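A rubisco-like protein (Burkholderia fungorum, PDB 3NWR) belongs to the rubisco-like proteins, relatives of the rubisco large subunit, and is probably a lyase. Local coordinates at residues E16-V30 against G122-L134. Sequence-based numbering, arbitrary orientation.
With SO4 (sulfate ion), chain D.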
loop_
_atom_site.group_PDB
_atom_site.type_symbol
_atom_site.label_atom_id
_atom_site.label_comp_id
_atom_site.label_asym_id
_atom_site.label_seq_id
_atom_site.Cartn_x
_atom_site.Cartn_y
_atom_site.Cartn_z
ATOM N N GLU A 16 -12.252 -14.161 10.386
ATOM C CA GLU A 16 -12.380 -13.164 11.432
ATOM C C GLU A 16 -11.260 -12.132 11.376
ATOM O O GLU A 16 -10.125 -12.437 11.007
ATOM C CB GLU A 16 -12.433 -13.825 12.803
ATOM C CG GLU A 16 -13.683 -14.669 12.970
ATOM C CD GLU A 16 -13.747 -15.381 14.298
ATOM O OE1 GLU A 16 -12.854 -15.164 15.152
ATOM O OE2 GLU A 16 -14.703 -16.162 14.483
ATOM N N ALA A 17 -11.604 -10.905 11.749
ATOM C CA ALA A 17 -10.645 -9.814 11.771
ATOM C C ALA A 17 -10.800 -9.053 13.079
ATOM O O ALA A 17 -11.913 -8.687 13.452
ATOM C CB ALA A 17 -10.885 -8.890 10.583
ATOM N N ASP A 18 -9.687 -8.818 13.769
ATOM C CA ASP A 18 -9.697 -8.076 15.030
ATOM C C ASP A 18 -9.201 -6.658 14.785
ATOM O O ASP A 18 -8.230 -6.461 14.047
ATOM C CB ASP A 18 -8.770 -8.732 16.062
ATOM C CG ASP A 18 -9.279 -10.077 16.556
ATOM O OD1 ASP A 18 -10.424 -10.453 16.243
ATOM O OD2 ASP A 18 -8.517 -10.752 17.275
ATOM N N TYR A 19 -9.851 -5.678 15.414
ATOM C CA TYR A 19 -9.463 -4.273 15.302
ATOM C C TYR A 19 -9.349 -3.612 16.656
ATOM O O TYR A 19 -9.964 -4.050 17.629
ATOM C CB TYR A 19 -10.500 -3.475 14.504
ATOM C CG TYR A 19 -10.765 -4.012 13.129
ATOM C CD1 TYR A 19 -10.145 -3.458 12.018
ATOM C CD2 TYR A 19 -11.643 -5.067 12.940
ATOM C CE1 TYR A 19 -10.396 -3.954 10.748
ATOM C CE2 TYR A 19 -11.898 -5.567 11.677
ATOM C CZ TYR A 19 -11.262 -5.014 10.592
ATOM O OH TYR A 19 -11.507 -5.518 9.337
ATOM N N LEU A 20 -8.552 -2.550 16.704
ATOM C CA LEU A 20 -8.613 -1.584 17.790
ATOM C C LEU A 20 -9.262 -0.342 17.213
ATOM O O LEU A 20 -8.762 0.223 16.237
ATOM C CB LEU A 20 -7.203 -1.254 18.296
ATOM C CG LEU A 20 -7.077 0.003 19.162
ATOM C CD1 LEU A 20 -7.738 -0.211 20.512
ATOM C CD2 LEU A 20 -5.610 0.385 19.337
ATOM N N ILE A 21 -10.384 0.092 17.786
ATOM C CA ILE A 21 -11.028 1.298 17.295
ATOM C C ILE A 21 -11.093 2.361 18.378
ATOM O O ILE A 21 -10.993 2.061 19.569
ATOM C CB ILE A 21 -12.440 1.035 16.738
ATOM C CG1 ILE A 21 -13.391 0.577 17.851
ATOM C CG2 ILE A 21 -12.373 0.019 15.609
ATOM C CD1 ILE A 21 -14.861 0.601 17.431
ATOM N N GLU A 22 -11.205 3.609 17.944
ATOM C CA GLU A 22 -11.315 4.741 18.852
ATOM C C GLU A 22 -12.401 5.656 18.317
ATOM O O GLU A 22 -12.435 5.965 17.126
ATOM C CB GLU A 22 -9.986 5.485 18.926
ATOM C CG GLU A 22 -9.967 6.666 19.891
ATOM C CD GLU A 22 -8.692 7.477 19.748
ATOM O OE1 GLU A 22 -7.605 6.923 20.038
ATOM O OE2 GLU A 22 -8.787 8.647 19.325
ATOM N N THR A 23 -13.302 6.089 19.198
ATOM C CA THR A 23 -14.447 6.886 18.776
ATOM C C THR A 23 -15.058 7.569 19.994
ATOM O O THR A 23 -15.054 7.002 21.085
ATOM C CB THR A 23 -15.526 6.004 18.094
ATOM O OG1 THR A 23 -16.658 6.804 17.735
ATOM C CG2 THR A 23 -15.972 4.860 19.024
ATOM N N PRO A 24 -15.564 8.799 19.817
ATOM C CA PRO A 24 -16.270 9.429 20.936
ATOM C C PRO A 24 -17.704 8.916 20.997
ATOM O O PRO A 24 -18.427 9.211 21.954
ATOM C CB PRO A 24 -16.254 10.904 20.558
ATOM C CG PRO A 24 -16.303 10.901 19.065
ATOM C CD PRO A 24 -15.516 9.673 18.631
ATOM N N LEU A 25 -18.110 8.162 19.977
ATOM C CA LEU A 25 -19.449 7.593 19.915
ATOM C C LEU A 25 -19.476 6.233 20.611
ATOM O O LEU A 25 -18.493 5.824 21.235
ATOM C CB LEU A 25 -19.916 7.476 18.454
ATOM C CG LEU A 25 -19.710 8.727 17.589
ATOM C CD1 LEU A 25 -20.183 8.487 16.162
ATOM C CD2 LEU A 25 -20.407 9.947 18.194
ATOM N N ASP A 26 -20.600 5.532 20.511
ATOM C CA ASP A 26 -20.730 4.207 21.110
ATOM C C ASP A 26 -19.921 3.170 20.330
ATOM O O ASP A 26 -20.190 2.947 19.151
ATOM C CB ASP A 26 -22.197 3.783 21.123
ATOM C CG ASP A 26 -22.395 2.413 21.725
ATOM O OD1 ASP A 26 -22.201 2.280 22.950
ATOM O OD2 ASP A 26 -22.739 1.472 20.974
ATOM N N PRO A 27 -18.926 2.542 20.979
ATOM C CA PRO A 27 -18.082 1.573 20.259
ATOM C C PRO A 27 -18.866 0.450 19.583
ATOM O O PRO A 27 -18.539 0.084 18.455
ATOM C CB PRO A 27 -17.176 1.013 21.355
ATOM C CG PRO A 27 -17.037 2.164 22.327
ATOM C CD PRO A 27 -18.400 2.837 22.325
ATOM N N ALA A 28 -19.882 -0.096 20.243
ATOM C CA ALA A 28 -20.637 -1.189 19.645
ATOM C C ALA A 28 -21.371 -0.759 18.381
ATOM O O ALA A 28 -21.406 -1.500 17.403
ATOM C CB ALA A 28 -21.617 -1.789 20.657
ATOM N N ARG A 29 -21.959 0.437 18.399
ATOM C CA ARG A 29 -22.646 0.955 17.220
ATOM C C ARG A 29 -21.655 1.156 16.079
ATOM O O ARG A 29 -21.929 0.798 14.930
ATOM C CB ARG A 29 -23.348 2.272 17.530
ATOM C CG ARG A 29 -24.164 2.802 16.362
ATOM C CD ARG A 29 -24.316 4.313 16.421
ATOM N NE ARG A 29 -24.157 4.906 15.096
ATOM C CZ ARG A 29 -23.633 6.107 14.878
ATOM N NH1 ARG A 29 -23.223 6.845 15.900
ATOM N NH2 ARG A 29 -23.519 6.570 13.637
ATOM N N VAL A 30 -20.502 1.727 16.409
ATOM C CA VAL A 30 -19.472 1.977 15.414
ATOM C C VAL A 30 -18.969 0.667 14.827
ATOM O O VAL A 30 -18.770 0.567 13.617
ATOM C CB VAL A 30 -18.324 2.825 16.002
ATOM C CG1 VAL A 30 -17.211 3.033 14.981
ATOM C CG2 VAL A 30 -18.880 4.169 16.472
ATOM N N GLY A 122 -16.207 8.395 9.271
ATOM C CA GLY A 122 -16.429 9.622 10.014
ATOM C C GLY A 122 -16.633 9.364 11.493
ATOM O O GLY A 122 -16.441 10.259 12.317
ATOM N N GLU A 123 -17.004 8.131 11.831
ATOM C CA GLU A 123 -17.266 7.765 13.223
ATOM C C GLU A 123 -16.010 7.620 14.077
ATOM O O GLU A 123 -16.084 7.676 15.304
ATOM C CB GLU A 123 -18.062 6.458 13.299
ATOM C CG GLU A 123 -19.501 6.566 12.860
ATOM C CD GLU A 123 -19.680 6.374 11.369
ATOM O OE1 GLU A 123 -18.666 6.269 10.641
ATOM O OE2 GLU A 123 -20.846 6.336 10.917
ATOM N N VAL A 124 -14.855 7.422 13.441
ATOM C CA VAL A 124 -13.666 7.021 14.193
ATOM C C VAL A 124 -12.530 8.043 14.243
ATOM O O VAL A 124 -12.303 8.795 13.292
ATOM C CB VAL A 124 -13.095 5.679 13.679
ATOM C CG1 VAL A 124 -14.176 4.597 13.708
ATOM C CG2 VAL A 124 -12.516 5.839 12.274
ATOM N N THR A 125 -11.824 8.044 15.366
ATOM C CA THR A 125 -10.601 8.822 15.514
ATOM C C THR A 125 -9.398 7.889 15.650
ATOM O O THR A 125 -8.293 8.316 15.984
ATOM C CB THR A 125 -10.686 9.788 16.720
ATOM O OG1 THR A 125 -11.036 9.060 17.910
ATOM C CG2 THR A 125 -11.735 10.854 16.444
ATOM N N GLY A 126 -9.632 6.608 15.381
ATOM C CA GLY A 126 -8.595 5.592 15.382
ATOM C C GLY A 126 -9.177 4.283 14.862
ATOM O O GLY A 126 -10.294 3.910 15.221
ATOM N N VAL A 127 -8.435 3.598 13.993
ATOM C CA VAL A 127 -8.810 2.265 13.530
ATOM C C VAL A 127 -7.554 1.550 13.064
ATOM O O VAL A 127 -6.828 2.047 12.183
ATOM C CB VAL A 127 -9.820 2.269 12.354
ATOM C CG1 VAL A 127 -10.009 0.865 11.821
ATOM C CG2 VAL A 127 -11.160 2.826 12.779
ATOM N N ARG A 128 -7.301 0.395 13.664
ATOM C CA ARG A 128 -6.169 -0.433 13.281
ATOM C C ARG A 128 -6.587 -1.886 13.187
ATOM O O ARG A 128 -7.206 -2.428 14.103
ATOM C CB ARG A 128 -5.033 -0.293 14.286
ATOM C CG ARG A 128 -3.748 -1.047 13.907
ATOM C CD ARG A 128 -2.718 -0.767 14.962
ATOM N NE ARG A 128 -1.465 -1.493 14.814
ATOM C CZ ARG A 128 -0.315 -0.932 14.459
ATOM N NH1 ARG A 128 -0.259 0.362 14.158
ATOM N NH2 ARG A 128 0.776 -1.675 14.410
ATOM N N LEU A 129 -6.245 -2.516 12.068
ATOM C CA LEU A 129 -6.468 -3.942 11.900
ATOM C C LEU A 129 -5.347 -4.680 12.607
ATOM O O LEU A 129 -4.184 -4.521 12.258
ATOM C CB LEU A 129 -6.467 -4.293 10.416
ATOM C CG LEU A 129 -6.501 -5.781 10.085
ATOM C CD1 LEU A 129 -7.763 -6.450 10.614
ATOM C CD2 LEU A 129 -6.363 -5.997 8.562
ATOM N N LEU A 130 -5.696 -5.465 13.622
ATOM C CA LEU A 130 -4.702 -6.150 14.453
ATOM C C LEU A 130 -4.330 -7.540 13.949
ATOM O O LEU A 130 -3.156 -7.919 13.942
ATOM C CB LEU A 130 -5.222 -6.288 15.888
ATOM C CG LEU A 130 -5.716 -5.005 16.546
ATOM C CD1 LEU A 130 -6.318 -5.324 17.921
ATOM C CD2 LEU A 130 -4.583 -4.001 16.666
ATOM N N SER A 131 -5.328 -8.319 13.556
ATOM C CA SER A 131 -5.075 -9.712 13.236
ATOM C C SER A 131 -6.189 -10.304 12.387
ATOM O O SER A 131 -7.295 -9.757 12.320
ATOM C CB SER A 131 -4.894 -10.526 14.524
ATOM O OG SER A 131 -6.052 -10.427 15.323
ATOM N N LEU A 132 -5.877 -11.420 11.729
ATOM C CA LEU A 132 -6.826 -12.135 10.880
ATOM C C LEU A 132 -6.784 -13.612 11.223
ATOM O O LEU A 132 -5.731 -14.146 11.580
ATOM C CB LEU A 132 -6.459 -11.980 9.405
ATOM C CG LEU A 132 -6.594 -10.568 8.837
ATOM C CD1 LEU A 132 -5.904 -10.479 7.475
ATOM C CD2 LEU A 132 -8.054 -10.190 8.725
ATOM N N ARG A 133 -7.929 -14.274 11.097
ATOM C CA ARG A 133 -7.979 -15.723 11.229
ATOM C C ARG A 133 -8.752 -16.309 10.057
ATOM O O ARG A 133 -9.930 -16.016 9.869
ATOM C CB ARG A 133 -8.635 -16.123 12.548
ATOM C CG ARG A 133 -7.762 -15.860 13.759
ATOM C CD ARG A 133 -8.487 -16.202 15.052
ATOM N NE ARG A 133 -9.631 -15.324 15.265
ATOM C CZ ARG A 133 -9.531 -14.073 15.707
ATOM N NH1 ARG A 133 -8.339 -13.557 15.979
ATOM N NH2 ARG A 133 -10.620 -13.333 15.870
ATOM N N LEU A 134 -8.070 -17.130 9.270
ATOM C CA LEU A 134 -8.661 -17.746 8.091
ATOM C C LEU A 134 -8.735 -19.260 8.259
ATOM O O LEU A 134 -7.820 -19.867 8.813
ATOM C CB LEU A 134 -7.810 -17.422 6.853
ATOM C CG LEU A 134 -8.041 -16.072 6.145
ATOM C CD1 LEU A 134 -7.847 -14.894 7.077
ATOM C CD2 LEU A 134 -7.120 -15.932 4.938
HETATM S S SO4 D . -23.837 7.175 19.528
HETATM O O1 SO4 D . -24.189 8.083 18.440
HETATM O O2 SO4 D . -23.059 7.893 20.532
HETATM O O3 SO4 D . -23.062 6.057 19.010
HETATM O O4 SO4 D . -25.065 6.663 20.134
#
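Glu16 OE1 takes two bonds from the guanidinium of Arg133, 3.0 Å to NH2 and 3.2 Å to NE. It lies in the guanidinium plane, while the carboxylate of Glu16 is turned almost upright to it (81°). The same guanidinium holds Asp18 end-on: NH2 meets OD1 at 2.9 Å and NH1 meets OD2 at 3.1 Å. A bend at chi3 (-65°) in Arg133 turns its guanidinium toward both acids. Arg93 and Thr95 of the adjoining strand 89-99 also bind the Asp18 carboxylate.

On the other face, Leu129 CD1 sits over the ring of Tyr19, a CH-pi contact offset toward the rim. Tyr19 OH bonds to Val114 O. Leu132 CD2 packs on Ala17 CB at 3.6 Å.

At the far end Thr125 OG1 donates to Glu22 OE2 (2.7 Å), and Ser74 binds the other carboxylate oxygen. Thr23 OG1 donates to Glu123 O at 2.6 Å and accepts from Leu25 N, forming an ST turn. Beyond the turn, Val30 CG1 of helix 27-37 packs on Val124 CG1.

The strands run antiparallel, with classic beta bulges opposite Asp18 and Glu22. Within the chain, strand 126-133 is an outermost strand of the four-stranded antiparallel sheet, next to strand 14-23. This sheet belongs to the N-terminal domain of the rubisco large-chain fold, and Leu129 and Leu132 also touch helix 301-309 of the catalytic TIM-barrel domain.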